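Local coordinates for protein 33 kDa chaperonin (Thermotoga maritima, PDB 1VQ0) that probably acts as a redox-regulated molecular chaperone that protects thermally unfolding and oxidatively damaged proteins from irreversible aggregation, at residues Y46-G58 against I168-G182. Numbering follows the deposited sequence.
Sequences YLATVVLGRALIG and IGVLVDSDGVKIAGG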
loop_
_atom_site.group_PDB
_atom_site.type_symbol
_atom_site.label_atom_id
_atom_site.label_comp_id
_atom_site.label_asym_id
_atom_site.label_seq_id
_atom_site.Cartn_x
_atom_site.Cartn_y
_atom_site.Cartn_z
ATOM N N TYR A 46 -16.528 26.056 -3.195
ATOM C CA TYR A 46 -16.994 25.425 -4.436
ATOM C C TYR A 46 -15.994 24.367 -4.942
ATOM O O TYR A 46 -16.333 23.249 -5.238
ATOM C CB TYR A 46 -17.274 26.468 -5.520
ATOM C CG TYR A 46 -18.402 27.417 -5.194
ATOM C CD1 TYR A 46 -19.670 26.934 -4.917
ATOM C CD2 TYR A 46 -18.195 28.803 -5.144
ATOM C CE1 TYR A 46 -20.710 27.770 -4.613
ATOM C CE2 TYR A 46 -19.235 29.672 -4.858
ATOM C CZ TYR A 46 -20.496 29.146 -4.580
ATOM O OH TYR A 46 -21.576 29.955 -4.265
ATOM N N LEU A 47 -14.733 24.731 -5.000
ATOM C CA LEU A 47 -13.773 23.804 -5.517
ATOM C C LEU A 47 -13.645 22.521 -4.640
ATOM O O LEU A 47 -13.552 21.435 -5.147
ATOM C CB LEU A 47 -12.427 24.530 -5.670
ATOM C CG LEU A 47 -11.232 23.669 -6.015
ATOM C CD1 LEU A 47 -11.457 22.954 -7.375
ATOM C CD2 LEU A 47 -9.967 24.518 -5.995
ATOM N N ALA A 48 -13.614 22.699 -3.315
ATOM C CA ALA A 48 -13.472 21.602 -2.371
ATOM C C ALA A 48 -14.722 20.736 -2.375
ATOM O O ALA A 48 -14.630 19.537 -2.183
ATOM C CB ALA A 48 -13.236 22.132 -0.985
ATOM N N THR A 49 -15.855 21.340 -2.668
ATOM C CA THR A 49 -17.111 20.582 -2.901
ATOM C C THR A 49 -16.937 19.604 -4.078
ATOM O O THR A 49 -17.298 18.437 -4.005
ATOM C CB THR A 49 -18.278 21.554 -3.175
ATOM O OG1 THR A 49 -18.503 22.413 -2.046
ATOM C CG2 THR A 49 -19.595 20.788 -3.345
ATOM N N VAL A 50 -16.335 20.075 -5.171
ATOM C CA VAL A 50 -16.247 19.244 -6.363
ATOM C C VAL A 50 -15.200 18.131 -6.132
ATOM O O VAL A 50 -15.402 16.988 -6.502
ATOM C CB VAL A 50 -15.939 20.130 -7.609
ATOM C CG1 VAL A 50 -15.579 19.271 -8.851
ATOM C CG2 VAL A 50 -17.126 21.013 -7.929
ATOM N N VAL A 51 -14.078 18.486 -5.504
ATOM C CA VAL A 51 -12.995 17.526 -5.275
ATOM C C VAL A 51 -13.436 16.402 -4.324
ATOM O O VAL A 51 -13.336 15.221 -4.642
ATOM C CB VAL A 51 -11.729 18.224 -4.688
ATOM C CG1 VAL A 51 -10.608 17.191 -4.451
ATOM C CG2 VAL A 51 -11.202 19.276 -5.631
ATOM N N LEU A 52 -13.910 16.788 -3.147
ATOM C CA LEU A 52 -14.481 15.837 -2.207
ATOM C C LEU A 52 -15.697 15.072 -2.760
ATOM O O LEU A 52 -15.825 13.897 -2.524
ATOM C CB LEU A 52 -14.794 16.495 -0.883
ATOM C CG LEU A 52 -15.258 15.569 0.275
ATOM C CD1 LEU A 52 -14.334 14.364 0.471
ATOM C CD2 LEU A 52 -15.411 16.289 1.598
ATOM N N GLY A 53 -16.583 15.767 -3.472
ATOM C CA GLY A 53 -17.762 15.154 -4.047
ATOM C C GLY A 53 -17.394 14.023 -5.002
ATOM O O GLY A 53 -17.962 12.943 -4.961
ATOM N N ARG A 54 -16.418 14.255 -5.846
ATOM C CA ARG A 54 -16.019 13.249 -6.772
ATOM C C ARG A 54 -15.481 12.019 -6.061
ATOM O O ARG A 54 -15.753 10.869 -6.487
ATOM C CB ARG A 54 -14.944 13.749 -7.691
ATOM C CG ARG A 54 -15.407 14.706 -8.822
ATOM C CD ARG A 54 -14.330 14.824 -9.931
ATOM N NE ARG A 54 -14.578 15.963 -10.799
ATOM C CZ ARG A 54 -13.746 16.373 -11.756
ATOM N NH1 ARG A 54 -12.617 15.734 -11.969
ATOM N NH2 ARG A 54 -14.035 17.430 -12.493
ATOM N N ALA A 55 -14.736 12.280 -4.985
ATOM C CA ALA A 55 -14.140 11.248 -4.187
ATOM C C ALA A 55 -15.217 10.418 -3.431
ATOM O O ALA A 55 -15.155 9.175 -3.482
ATOM C CB ALA A 55 -13.126 11.808 -3.246
ATOM N N LEU A 56 -16.201 11.125 -2.822
ATOM C CA LEU A 56 -17.382 10.513 -2.196
ATOM C C LEU A 56 -18.177 9.677 -3.201
ATOM O O LEU A 56 -18.597 8.592 -2.893
ATOM C CB LEU A 56 -18.317 11.569 -1.575
ATOM C CG LEU A 56 -17.751 12.349 -0.406
ATOM C CD1 LEU A 56 -18.647 13.535 0.066
ATOM C CD2 LEU A 56 -17.518 11.355 0.743
ATOM N N ILE A 57 -18.379 10.196 -4.401
ATOM C CA ILE A 57 -19.077 9.420 -5.456
ATOM C C ILE A 57 -18.296 8.114 -5.734
ATOM O O ILE A 57 -18.861 7.034 -5.709
ATOM C CB ILE A 57 -19.260 10.258 -6.727
ATOM C CG1 ILE A 57 -20.226 11.428 -6.428
ATOM C CG2 ILE A 57 -19.778 9.419 -7.905
ATOM C CD1 ILE A 57 -20.085 12.622 -7.385
ATOM N N GLY A 58 -16.997 8.254 -5.974
ATOM C CA GLY A 58 -16.070 7.120 -6.127
ATOM C C GLY A 58 -16.272 6.061 -5.075
ATOM O O GLY A 58 -16.569 4.927 -5.397
ATOM N N ILE A 168 -17.655 10.475 -13.412
ATOM C CA ILE A 168 -18.036 11.169 -12.175
ATOM C C ILE A 168 -18.132 12.668 -12.408
ATOM O O ILE A 168 -17.281 13.247 -13.082
ATOM C CB ILE A 168 -16.983 10.895 -11.024
ATOM C CG1 ILE A 168 -16.893 9.412 -10.633
ATOM C CG2 ILE A 168 -17.348 11.705 -9.785
ATOM C CD1 ILE A 168 -15.790 9.106 -9.640
ATOM N N GLY A 169 -19.157 13.302 -11.834
ATOM C CA GLY A 169 -19.414 14.738 -12.047
ATOM C C GLY A 169 -20.140 15.326 -10.857
ATOM O O GLY A 169 -21.018 14.682 -10.251
ATOM N N VAL A 170 -19.749 16.539 -10.484
ATOM C CA VAL A 170 -20.413 17.311 -9.445
ATOM C C VAL A 170 -20.677 18.731 -10.004
ATOM O O VAL A 170 -19.752 19.396 -10.389
ATOM C CB VAL A 170 -19.538 17.454 -8.210
ATOM C CG1 VAL A 170 -20.119 18.511 -7.302
ATOM C CG2 VAL A 170 -19.398 16.128 -7.481
ATOM N N LEU A 171 -21.943 19.131 -10.067
ATOM C CA LEU A 171 -22.371 20.507 -10.394
ATOM C C LEU A 171 -22.940 21.173 -9.132
ATOM O O LEU A 171 -23.895 20.722 -8.510
ATOM C CB LEU A 171 -23.421 20.500 -11.489
ATOM C CG LEU A 171 -23.836 21.823 -12.079
ATOM C CD1 LEU A 171 -22.666 22.398 -12.916
ATOM C CD2 LEU A 171 -25.116 21.709 -12.946
ATOM N N VAL A 172 -22.290 22.264 -8.782
ATOM C CA VAL A 172 -22.565 23.069 -7.612
ATOM C C VAL A 172 -22.674 24.588 -8.033
ATOM O O VAL A 172 -21.881 25.056 -8.857
ATOM C CB VAL A 172 -21.381 22.921 -6.659
ATOM C CG1 VAL A 172 -20.104 23.568 -7.294
ATOM C CG2 VAL A 172 -21.727 23.558 -5.311
ATOM N N ASP A 173 -23.655 25.324 -7.488
ATOM C CA ASP A 173 -23.720 26.820 -7.583
ATOM C C ASP A 173 -24.089 27.408 -6.233
ATOM O O ASP A 173 -23.945 26.718 -5.232
ATOM C CB ASP A 173 -24.684 27.284 -8.699
ATOM C CG ASP A 173 -26.062 26.669 -8.588
ATOM O OD1 ASP A 173 -26.609 26.641 -7.455
ATOM O OD2 ASP A 173 -26.685 26.211 -9.594
ATOM N N SER A 174 -24.591 28.656 -6.206
ATOM C CA SER A 174 -24.770 29.417 -4.970
ATOM C C SER A 174 -25.943 28.935 -4.136
ATOM O O SER A 174 -26.034 29.247 -2.960
ATOM C CB SER A 174 -24.899 30.934 -5.280
ATOM O OG SER A 174 -26.008 31.260 -6.133
ATOM N N ASP A 175 -26.856 28.188 -4.756
ATOM C CA ASP A 175 -27.920 27.470 -4.035
ATOM C C ASP A 175 -27.471 26.062 -3.610
ATOM O O ASP A 175 -28.252 25.317 -3.023
ATOM C CB ASP A 175 -29.167 27.323 -4.925
ATOM C CG ASP A 175 -29.709 28.667 -5.414
ATOM O OD1 ASP A 175 -29.611 29.664 -4.657
ATOM O OD2 ASP A 175 -30.238 28.807 -6.549
ATOM N N GLY A 176 -26.250 25.680 -3.973
ATOM C CA GLY A 176 -25.652 24.431 -3.496
ATOM C C GLY A 176 -25.500 23.410 -4.608
ATOM O O GLY A 176 -25.528 23.753 -5.811
ATOM N N VAL A 177 -25.341 22.156 -4.176
ATOM C CA VAL A 177 -25.087 21.071 -5.077
ATOM C C VAL A 177 -26.335 20.732 -5.878
ATOM O O VAL A 177 -27.391 20.444 -5.307
ATOM C CB VAL A 177 -24.578 19.825 -4.385
ATOM C CG1 VAL A 177 -24.193 18.779 -5.485
ATOM C CG2 VAL A 177 -23.355 20.135 -3.573
ATOM N N LYS A 178 -26.163 20.730 -7.193
ATOM C CA LYS A 178 -27.225 20.436 -8.152
ATOM C C LYS A 178 -27.174 19.020 -8.744
ATOM O O LYS A 178 -28.200 18.386 -8.987
ATOM C CB LYS A 178 -27.203 21.485 -9.249
ATOM C CG LYS A 178 -27.392 22.930 -8.720
ATOM C CD LYS A 178 -28.676 23.069 -7.847
ATOM C CE LYS A 178 -28.848 24.477 -7.293
ATOM N NZ LYS A 178 -29.204 25.459 -8.387
ATOM N N ILE A 179 -25.987 18.526 -8.968
ATOM C CA ILE A 179 -25.779 17.154 -9.432
ATOM C C ILE A 179 -24.500 16.684 -8.759
ATOM O O ILE A 179 -23.550 17.413 -8.723
ATOM C CB ILE A 179 -25.571 17.166 -10.964
ATOM C CG1 ILE A 179 -26.866 17.594 -11.657
ATOM C CG2 ILE A 179 -24.988 15.839 -11.434
ATOM C CD1 ILE A 179 -26.833 17.490 -13.157
ATOM N N ALA A 180 -24.521 15.466 -8.244
ATOM C CA ALA A 180 -23.387 14.770 -7.706
ATOM C C ALA A 180 -23.653 13.268 -7.963
ATOM O O ALA A 180 -24.340 12.584 -7.187
ATOM C CB ALA A 180 -23.267 15.044 -6.244
ATOM N N GLY A 181 -23.159 12.784 -9.096
ATOM C CA GLY A 181 -23.431 11.433 -9.520
ATOM C C GLY A 181 -22.360 10.841 -10.388
ATOM O O GLY A 181 -21.375 11.484 -10.736
ATOM N N GLY A 182 -22.528 9.561 -10.690
ATOM C CA GLY A 182 -21.623 8.941 -11.633
ATOM C C GLY A 182 -21.875 7.478 -11.825
ATOM O O GLY A 182 -22.831 6.910 -11.288
HETATM O O HOH W 1 -17.217 17.411 -11.807
#
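Ile57 drives its CD1 methyl into the beta hairpin formed by 168-173 and 176-182, reaching Val170 CG2 at 3.6 Å and the backbone N of Gly181 at 3.5 Å. With CG1 set anti to its own carbonyl carbon (chi1 -66°), the longer branch lies across both strands, while CG2 rests against Ile168 CG2. Cutting this side chain back to alanine is likely to leave a gap between Val170 CG2 and the Ala180-Gly181 backbone and cost Ile168 CG2 one of its contacts. The two isoleucines lie alongside each other, pointing opposite ways, and Ile168 leans its own CD1 on the carbonyl O of Arg54, 3.6 Å away. Val170 spreads its two methyls along the helix face: CG1 meets Val50 CG2, and CG2 lies 3.8 Å from the carbonyl C of Gly53, where a CB would clash with that methyl. Further along, Val172 splits its methyls, CG1 touching Val50 CG2 and CG2 touching Thr49 CG2 and the edge of the Tyr46 ring, in its plane, at CD1. The ring reaches on to the type I turn, its OH 3.3 Å from Ser174 CA. Arg54 CG covers Ile168 CG2 (3.7 Å), and its extended chain carries NE to a water that also accepts from Val170 N; NH1 salt-bridges Glu147. Strand 168-173, part of edge strand 164-173, runs roughly antiparallel to the helix (142° between axes), whose other flank packs on strand 84-90. This structural packing of helix on edge hairpin therefore rests on the shape fit of largely buried aliphatic groups, its polar link confined to one water beside part-exposed Arg54.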